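Uncharacterized protein (Bacteroides fragilis, PDB 4OUQ) is of unknown function, being a small DUF4783-family protein with a probable signal peptide in its precursor and a fold consistent with the NTF2-like clan. Local coordinates at residues K27-I32 with I100-I105; G15-L20 with A43-L48; S58-N63 with S72-T77. One frame throughout, in Å; residues are numbered along the deposited sequence.

How the interactions relate
From the N terminus, residues 15-20 open interaction 2 just after helix 6-14, and residues 27-32 open interaction 1 before interaction 2 has closed at 43-48; the two loops therefore cross. Interaction 3 follows as a short hairpin closure, 58-63 with 72-77, and lies wholly within the long excursion that ends when 100-105 comes back to 27-32. Interactions 1 and 3 belong to the same mixed sheet, on opposite sides of the chain's centre and without touching. Interaction 2 ties the short helix 17-21 to helix 41-54, which in turn rests on interaction 1: Leu-48 CD1 meets Ile-103 CD1 and Thr-47 CG2 meets Leu-30 CD1.

Interaction 1 (K27-I32 with I100-I105); sequences KVNLVI and INQIRI
Val-31 loses more surface in this contact than any other residue, and it meets segment 100-105 with backbone and side chain alike. Its N donates to Ile-103 O at 2.9 Å, and its O accepts from Ile-105 N at 2.9 Å. Val-31 CG1, set opposite the backbone N by chi1 of -175°, lies over one face of the Arg-104 guanidinium, 3.9 Å from NH1. The extended arginine slants past it to a salt bridge with Asp-106. Asn-29 repeats the backbone pattern, its N pointing almost straight (177°) at Asn-101 O and its O taking Ile-103 N at 3.0 Å. One residue bonding to both neighbours of its partner is the signature of parallel strands, here joining 28-32 to 97-107 within the six-stranded mixed sheet. The Asn-29 and Gln-102 side chains run together with amide planes 85° apart; a bent ND2 to OE1 bond between them rests on one of two modelled Gln-102 conformers and is tentative. Asn-29 OD1 is held by Ser-36 OG. On the sheet face beneath helix 41-54, Leu-30 CD2 touches Ile-103 CB at 4.1 Å and Ile-32 CG1 reaches Ile-105 CB at 4.2 Å, with Ile-105 also against Phe-51.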
loop_
_atom_site.group_PDB
_atom_site.type_symbol
_atom_site.label_atom_id
_atom_site.label_comp_id
_atom_site.label_asym_id
_atom_site.label_seq_id
_atom_site.Cartn_x
_atom_site.Cartn_y
_atom_site.Cartn_z
ATOM N N LYS A 27 -1.233 5.189 -12.193
ATOM C CA LYS A 27 0.072 4.547 -12.325
ATOM C C LYS A 27 0.699 4.388 -10.943
ATOM O O LYS A 27 0.781 5.371 -10.146
ATOM C CB LYS A 27 1.010 5.390 -13.194
ATOM C CG LYS A 27 2.338 4.710 -13.476
ATOM C CD LYS A 27 3.216 5.593 -14.349
ATOM C CE LYS A 27 4.381 4.807 -14.904
ATOM N NZ LYS A 27 5.264 5.642 -15.741
ATOM N N VAL A 28 1.120 3.161 -10.643
ATOM C CA VAL A 28 1.653 2.822 -9.366
ATOM C C VAL A 28 2.988 2.132 -9.511
ATOM O O VAL A 28 3.118 1.141 -10.291
ATOM C CB VAL A 28 0.686 1.870 -8.598
ATOM C CG1 VAL A 28 1.221 1.566 -7.181
ATOM C CG2 VAL A 28 -0.700 2.504 -8.530
ATOM N N ASN A 29 3.974 2.642 -8.770
ATOM C CA ASN A 29 5.312 2.023 -8.652
ATOM C C ASN A 29 5.336 1.037 -7.464
ATOM O O ASN A 29 5.190 1.436 -6.325
ATOM C CB ASN A 29 6.386 3.110 -8.440
ATOM C CG ASN A 29 7.784 2.525 -8.283
ATOM O OD1 ASN A 29 8.069 1.451 -8.794
ATOM N ND2 ASN A 29 8.653 3.228 -7.550
ATOM N N LEU A 30 5.395 -0.247 -7.754
ATOM C CA LEU A 30 5.454 -1.248 -6.700
ATOM C C LEU A 30 6.912 -1.692 -6.528
ATOM O O LEU A 30 7.592 -2.053 -7.504
ATOM C CB LEU A 30 4.575 -2.468 -7.023
ATOM C CG LEU A 30 3.074 -2.255 -7.262
ATOM C CD1 LEU A 30 2.432 -3.586 -7.698
ATOM C CD2 LEU A 30 2.445 -1.737 -6.000
ATOM N N VAL A 31 7.387 -1.710 -5.298
ATOM C CA VAL A 31 8.757 -2.080 -5.011
ATOM C C VAL A 31 8.676 -3.213 -4.047
ATOM O O VAL A 31 8.396 -3.018 -2.892
ATOM C CB VAL A 31 9.601 -0.905 -4.464
ATOM C CG1 VAL A 31 11.063 -1.308 -4.303
ATOM C CG2 VAL A 31 9.493 0.294 -5.380
ATOM N N ILE A 32 8.907 -4.425 -4.557
ATOM C CA ILE A 32 8.720 -5.637 -3.766
ATOM C C ILE A 32 10.030 -6.473 -3.874
ATOM O O ILE A 32 10.530 -6.762 -4.984
ATOM C CB ILE A 32 7.428 -6.396 -4.203
ATOM C CG1 ILE A 32 6.189 -5.485 -4.049
ATOM C CG2 ILE A 32 7.232 -7.665 -3.384
ATOM C CD1 ILE A 32 4.874 -6.107 -4.466
ATOM N N ILE A 100 -2.657 6.641 -4.030
ATOM C CA ILE A 100 -1.369 5.944 -3.928
ATOM C C ILE A 100 -0.643 5.958 -5.292
ATOM O O ILE A 100 -1.218 5.500 -6.293
ATOM C CB ILE A 100 -1.561 4.466 -3.497
ATOM C CG1 ILE A 100 -2.264 4.387 -2.122
ATOM C CG2 ILE A 100 -0.239 3.729 -3.452
ATOM C CD1 ILE A 100 -2.877 3.060 -1.811
ATOM N N ASN A 101 0.647 6.374 -5.288
ATOM C CA ASN A 101 1.477 6.236 -6.473
ATOM C C ASN A 101 2.699 5.356 -6.300
ATOM O O ASN A 101 3.382 5.054 -7.277
ATOM C CB ASN A 101 1.854 7.596 -7.067
ATOM C CG ASN A 101 2.601 8.491 -6.085
ATOM O OD1 ASN A 101 3.234 8.010 -5.120
ATOM N ND2 ASN A 101 2.575 9.784 -6.344
ATOM N N GLN A 102 2.968 4.909 -5.067
ATOM C CA GLN A 102 4.052 3.981 -4.823
ATOM C C GLN A 102 3.849 3.231 -3.535
ATOM O O GLN A 102 3.432 3.781 -2.534
ATOM C CB GLN A 102 5.420 4.670 -4.800
ATOM C CG GLN A 102 6.542 3.687 -4.474
ATOM C CD GLN A 102 7.886 4.308 -4.436
ATOM O OE1 GLN A 102 8.384 4.807 -5.451
ATOM N NE2 GLN A 102 8.522 4.241 -3.279
ATOM N N ILE A 103 4.068 1.929 -3.611
ATOM C CA ILE A 103 4.051 1.060 -2.436
ATOM C C ILE A 103 5.325 0.278 -2.444
ATOM O O ILE A 103 5.589 -0.472 -3.405
ATOM C CB ILE A 103 2.874 0.108 -2.400
ATOM C CG1 ILE A 103 1.544 0.863 -2.539
ATOM C CG2 ILE A 103 2.908 -0.643 -1.075
ATOM C CD1 ILE A 103 0.347 0.003 -2.749
ATOM N N ARG A 104 6.093 0.377 -1.348
ATOM C CA ARG A 104 7.262 -0.477 -1.121
ATOM C C ARG A 104 6.908 -1.516 -0.009
ATOM O O ARG A 104 6.374 -1.139 1.040
ATOM C CB ARG A 104 8.467 0.336 -0.699
ATOM C CG ARG A 104 9.732 -0.490 -0.520
ATOM C CD ARG A 104 11.004 0.311 -0.257
ATOM N NE ARG A 104 12.064 -0.636 0.091
ATOM C CZ ARG A 104 13.163 -0.904 -0.605
ATOM N NH1 ARG A 104 13.585 -0.098 -1.579
ATOM N NH2 ARG A 104 13.951 -1.898 -0.187
ATOM N N ILE A 105 7.193 -2.811 -0.265
ATOM C CA ILE A 105 6.925 -3.872 0.650
ATOM C C ILE A 105 8.224 -4.642 0.844
ATOM O O ILE A 105 8.786 -5.199 -0.107
ATOM C CB ILE A 105 5.827 -4.832 0.116
ATOM C CG1 ILE A 105 4.546 -4.062 -0.141
ATOM C CG2 ILE A 105 5.609 -5.957 1.134
ATOM C CD1 ILE A 105 3.378 -4.896 -0.653
HETATM O O HOH W 1 3.973 6.058 -9.925
#

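Interaction 2 (G15-L20 with A43-L48); sequences GNSQEL and AAEGTL
Ser-17 and Glu-45 make the polar link between the two helices. Ser-17 OG sits 2.9 Å from Glu-45 OE2, close enough for the hydroxyl to donate to the carboxylate, although its single proton has another acceptor within reach and the bond is not settled. A chi1 of 71° puts the hydroxyl between the serine's own backbone N and carbonyl carbon, on the flank turned to helix 41-54. The glutamate bends at chi2 (-83°) to bring its carboxylate back to the serine, and its CG passes 3.7 Å from Ser-17 O on the way.

Apolar packing lies alongside. Ser-17 CB rests 4.2 Å from Leu-48 CB, and Leu-20 CD1 touches Leu-48 CD1 at 3.9 Å, the two leucine side chains crossing at about a right angle. Both reach down to the sheet, Leu-20 against Ile-100 and Leu-48 against Ile-103, so the short helix 17-21 and helix 41-54 share one apolar layer over strand 97-107, as in the helix-on-curved-sheet architecture of NTF2-like folds. Phe-52, a turn further along helix 41-54, adds to the packing round Ser-17 and Leu-20.

A capping bond marks the start of the short helix. Gly-15 ends helix 6-14 in a Schellman motif, and Asn-16 immediately becomes the N-cap of the next: its OD1 accepts from Glu-19 N at 3.0 Å, the donor standing above the amide's carbonyl plane. Backbone support here is thin: Glu-19 N and Leu-20 N both reach Asn-16 O only in weak bonds of 3.4 Å. Glu-19 turns its carboxylate to Lys-14 in a salt bridge.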
loop_
_atom_site.group_PDB
_atom_site.type_symbol
_atom_site.label_atom_id
_atom_site.label_comp_id
_atom_site.label_asym_id
_atom_site.label_seq_id
_atom_site.Cartn_x
_atom_site.Cartn_y
_atom_site.Cartn_z
ATOM N N GLY A 15 -6.008 -7.037 4.702
ATOM C CA GLY A 15 -5.457 -7.624 3.514
ATOM C C GLY A 15 -6.463 -7.664 2.390
ATOM O O GLY A 15 -6.618 -8.665 1.708
ATOM N N ASN A 16 -7.182 -6.544 2.192
ATOM C CA ASN A 16 -8.280 -6.471 1.232
ATOM C C ASN A 16 -7.898 -5.534 0.071
ATOM O O ASN A 16 -7.996 -4.350 0.173
ATOM C CB ASN A 16 -9.566 -5.990 1.946
ATOM C CG ASN A 16 -10.740 -6.004 1.064
ATOM O OD1 ASN A 16 -10.645 -5.721 -0.120
ATOM N ND2 ASN A 16 -11.884 -6.314 1.618
ATOM N N SER A 17 -7.398 -6.115 -1.021
ATOM C CA SER A 17 -7.003 -5.342 -2.183
ATOM C C SER A 17 -8.121 -4.595 -2.891
ATOM O O SER A 17 -7.870 -3.586 -3.573
ATOM C CB SER A 17 -6.253 -6.213 -3.173
ATOM O OG SER A 17 -7.092 -7.139 -3.811
ATOM N N GLN A 18 -9.335 -5.143 -2.857
ATOM C CA GLN A 18 -10.462 -4.579 -3.513
ATOM C C GLN A 18 -10.752 -3.203 -2.882
ATOM O O GLN A 18 -11.042 -2.278 -3.588
ATOM C CB GLN A 18 -11.704 -5.525 -3.379
ATOM C CG GLN A 18 -12.901 -5.081 -4.184
ATOM C CD GLN A 18 -13.628 -3.884 -3.586
ATOM O OE1 GLN A 18 -13.666 -3.724 -2.378
ATOM N NE2 GLN A 18 -14.200 -3.039 -4.442
ATOM N N GLU A 19 -10.619 -3.111 -1.556
ATOM C CA GLU A 19 -10.833 -1.848 -0.876
ATOM C C GLU A 19 -9.703 -0.884 -1.187
ATOM O O GLU A 19 -9.901 0.312 -1.129
ATOM C CB GLU A 19 -10.974 -2.029 0.651
ATOM C CG GLU A 19 -12.306 -2.572 1.096
ATOM C CD GLU A 19 -12.444 -2.672 2.611
ATOM O OE1 GLU A 19 -11.551 -2.261 3.365
ATOM O OE2 GLU A 19 -13.478 -3.204 3.043
ATOM N N LEU A 20 -8.503 -1.383 -1.419
ATOM C CA LEU A 20 -7.379 -0.484 -1.811
ATOM C C LEU A 20 -7.601 0.102 -3.152
ATOM O O LEU A 20 -7.080 1.164 -3.452
ATOM C CB LEU A 20 -6.032 -1.196 -1.856
ATOM C CG LEU A 20 -5.285 -1.379 -0.594
ATOM C CD1 LEU A 20 -4.001 -2.138 -0.797
ATOM C CD2 LEU A 20 -4.948 0.003 0.041
ATOM N N ALA A 43 -3.398 -3.580 -12.871
ATOM C CA ALA A 43 -2.255 -4.437 -12.639
ATOM C C ALA A 43 -1.750 -4.386 -11.155
ATOM O O ALA A 43 -1.498 -5.406 -10.540
ATOM C CB ALA A 43 -1.143 -4.115 -13.606
ATOM N N ALA A 44 -1.717 -3.188 -10.540
ATOM C CA ALA A 44 -1.362 -3.067 -9.124
ATOM C C ALA A 44 -2.319 -3.782 -8.236
ATOM O O ALA A 44 -1.923 -4.427 -7.294
ATOM C CB ALA A 44 -1.325 -1.598 -8.725
ATOM N N GLU A 45 -3.627 -3.589 -8.473
ATOM C CA GLU A 45 -4.645 -4.199 -7.600
ATOM C C GLU A 45 -4.471 -5.737 -7.613
ATOM O O GLU A 45 -4.618 -6.375 -6.555
ATOM C CB GLU A 45 -6.047 -3.842 -8.023
ATOM C CG GLU A 45 -7.126 -4.453 -7.095
ATOM C CD GLU A 45 -7.467 -5.902 -7.466
ATOM O OE1 GLU A 45 -7.460 -6.206 -8.664
ATOM O OE2 GLU A 45 -7.747 -6.749 -6.564
ATOM N N GLY A 46 -4.189 -6.301 -8.800
ATOM C CA GLY A 46 -3.998 -7.785 -8.936
ATOM C C GLY A 46 -2.743 -8.258 -8.213
ATOM O O GLY A 46 -2.744 -9.253 -7.507
ATOM N N THR A 47 -1.673 -7.508 -8.345
ATOM C CA THR A 47 -0.447 -7.848 -7.663
ATOM C C THR A 47 -0.625 -7.828 -6.124
ATOM O O THR A 47 -0.081 -8.668 -5.394
ATOM C CB THR A 47 0.717 -6.911 -8.104
ATOM O OG1 THR A 47 0.936 -7.051 -9.515
ATOM C CG2 THR A 47 1.951 -7.274 -7.349
ATOM N N LEU A 48 -1.350 -6.809 -5.603
ATOM C CA LEU A 48 -1.610 -6.724 -4.198
ATOM C C LEU A 48 -2.532 -7.867 -3.720
ATOM O O LEU A 48 -2.333 -8.410 -2.638
ATOM C CB LEU A 48 -2.191 -5.361 -3.811
ATOM C CG LEU A 48 -1.219 -4.200 -4.027
ATOM C CD1 LEU A 48 -1.945 -2.868 -4.059
ATOM C CD2 LEU A 48 -0.196 -4.243 -2.899
#

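Interaction 3 (S58-N63 with S72-T77); sequences SGFNVN and SFIIGT
Thr-77 O has several partners: Asn-61 N donates to it at 3.0 Å, a water donates at 2.9 Å, and the CA-H of Phe-60 makes a weaker contact, CA to Thr-77 O being 3.4 Å. The same water lies beside Asn-61 ND2, but that separation is too short to be relied on. Asn-61 O returns the favour by accepting from Thr-77 N, closing the hydrogen-bonded pair, and two residues along, Asn-63 N donates to Ile-75 O at 2.8 Å, in the carbonyl plane.

Beyond the backbone, Asn-63 reaches back over Thr-77. Its OD1 comes within 2.9 Å of Thr-77 OG1, the two side chains crossing at a slant; whether the hydroxyl proton is spent here is not settled, because it has a second acceptor within reach.

Phe-60 works on the other face. With its CG opposite the backbone N (chi1 180°), the ring is carried along the partner strand and lies obliquely against the main chain of Gly-76, CE1 being 3.7 Å from Gly-76 CA. The absence of a side chain at Gly-76 is what lets the ring come so near. At the ring's edge, close to its plane, is Ile-74 CD1, 4.2 Å from CE2. Val-62 CG1 meets Ile-74 CG2 at 4.1 Å, those two side chains standing at about a right angle. Phe-12 and Val-9 of helix 6-14 pack on the same side, the Phe-60 and Phe-12 rings inclined at about 35°.

The segments 58-63 and 72-77 run at 133° to each other, well short of strict antiparallel, and Ser-58 and Gly-59 both face Thr-79 in a classic beta bulge: this is a strongly twisted beta hairpin, strands 57-67 and 72-80, at the outer edge of a curved antiparallel region like that of NTF2-like folds.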
loop_
_atom_site.group_PDB
_atom_site.type_symbol
_atom_site.label_atom_id
_atom_site.label_comp_id
_atom_site.label_asym_id
_atom_site.label_seq_id
_atom_site.Cartn_x
_atom_site.Cartn_y
_atom_site.Cartn_z
ATOM N N SER A 58 -2.883 -10.553 9.378
ATOM C CA SER A 58 -3.389 -10.456 10.679
ATOM C C SER A 58 -3.590 -9.042 11.204
ATOM O O SER A 58 -4.377 -8.834 12.108
ATOM C CB SER A 58 -2.589 -11.312 11.669
ATOM O OG SER A 58 -1.279 -10.923 11.784
ATOM N N GLY A 59 -2.858 -8.078 10.679
ATOM C CA GLY A 59 -2.961 -6.728 11.137
ATOM C C GLY A 59 -2.036 -5.798 10.389
ATOM O O GLY A 59 -1.212 -6.237 9.560
ATOM N N PHE A 60 -2.200 -4.503 10.695
ATOM C CA PHE A 60 -1.391 -3.471 10.148
ATOM C C PHE A 60 -1.377 -2.325 11.084
ATOM O O PHE A 60 -2.448 -1.907 11.582
ATOM C CB PHE A 60 -1.906 -3.030 8.768
ATOM C CG PHE A 60 -1.081 -1.910 8.123
ATOM C CD1 PHE A 60 0.202 -2.158 7.658
ATOM C CD2 PHE A 60 -1.594 -0.605 7.985
ATOM C CE1 PHE A 60 0.972 -1.175 7.070
ATOM C CE2 PHE A 60 -0.827 0.394 7.329
ATOM C CZ PHE A 60 0.451 0.104 6.872
ATOM N N ASN A 61 -0.196 -1.800 11.400
ATOM C CA ASN A 61 -0.084 -0.619 12.237
ATOM C C ASN A 61 0.758 0.447 11.608
ATOM O O ASN A 61 1.891 0.168 11.188
ATOM C CB ASN A 61 0.460 -0.950 13.619
ATOM C CG ASN A 61 -0.530 -1.737 14.450
ATOM O OD1 ASN A 61 -1.493 -1.193 15.004
ATOM N ND2 ASN A 61 -0.322 -2.999 14.515
ATOM N N VAL A 62 0.247 1.685 11.602
ATOM C CA VAL A 62 0.985 2.810 11.056
ATOM C C VAL A 62 1.952 3.261 12.160
ATOM O O VAL A 62 1.518 3.589 13.287
ATOM C CB VAL A 62 0.085 3.989 10.691
ATOM C CG1 VAL A 62 0.923 5.205 10.221
ATOM C CG2 VAL A 62 -0.938 3.589 9.663
ATOM N N ASN A 63 3.257 3.374 11.816
ATOM C CA ASN A 63 4.277 3.748 12.713
ATOM C C ASN A 63 4.726 5.230 12.494
ATOM O O ASN A 63 5.189 5.887 13.396
ATOM C CB ASN A 63 5.530 2.829 12.552
ATOM C CG ASN A 63 5.199 1.337 12.580
ATOM O OD1 ASN A 63 5.447 0.582 11.584
ATOM N ND2 ASN A 63 4.681 0.906 13.667
ATOM N N SER A 72 2.322 12.749 0.356
ATOM C CA SER A 72 2.294 12.249 1.731
ATOM C C SER A 72 2.731 10.780 1.764
ATOM O O SER A 72 2.790 10.114 0.741
ATOM C CB SER A 72 0.867 12.382 2.316
ATOM O OG SER A 72 -0.024 11.448 1.701
ATOM N N PHE A 73 2.988 10.258 2.955
ATOM C CA PHE A 73 3.315 8.875 3.099
ATOM C C PHE A 73 2.965 8.311 4.456
ATOM O O PHE A 73 2.851 9.077 5.413
ATOM C CB PHE A 73 4.840 8.639 2.807
ATOM C CG PHE A 73 5.772 9.272 3.812
ATOM C CD1 PHE A 73 6.120 8.577 4.993
ATOM C CD2 PHE A 73 6.297 10.548 3.636
ATOM C CE1 PHE A 73 6.923 9.180 5.951
ATOM C CE2 PHE A 73 7.152 11.134 4.577
ATOM C CZ PHE A 73 7.441 10.454 5.752
ATOM N N ILE A 74 2.844 6.998 4.502
ATOM C CA ILE A 74 2.812 6.263 5.747
ATOM C C ILE A 74 3.917 5.181 5.707
ATOM O O ILE A 74 4.212 4.577 4.642
ATOM C CB ILE A 74 1.446 5.628 6.095
ATOM C CG1 ILE A 74 0.925 4.747 4.979
ATOM C CG2 ILE A 74 0.449 6.695 6.439
ATOM C CD1 ILE A 74 -0.406 4.048 5.297
ATOM N N ILE A 75 4.474 4.954 6.881
ATOM C CA ILE A 75 5.444 3.887 7.086
ATOM C C ILE A 75 4.693 2.947 8.080
ATOM O O ILE A 75 4.345 3.394 9.183
ATOM C CB ILE A 75 6.730 4.388 7.768
ATOM C CG1 ILE A 75 7.404 5.565 7.055
ATOM C CG2 ILE A 75 7.712 3.226 7.923
ATOM C CD1 ILE A 75 7.811 5.239 5.655
ATOM N N GLY A 76 4.517 1.678 7.737
ATOM C CA GLY A 76 3.717 0.770 8.601
ATOM C C GLY A 76 4.252 -0.650 8.596
ATOM O O GLY A 76 5.207 -0.951 7.852
ATOM N N THR A 77 3.798 -1.432 9.578
ATOM C CA THR A 77 4.207 -2.828 9.718
ATOM C C THR A 77 2.977 -3.703 9.566
ATOM O O THR A 77 1.963 -3.516 10.294
ATOM C CB THR A 77 4.922 -3.075 11.082
ATOM O OG1 THR A 77 6.105 -2.222 11.159
ATOM C CG2 THR A 77 5.315 -4.502 11.204
HETATM O O HOH W 2 1.178 -4.235 12.944
#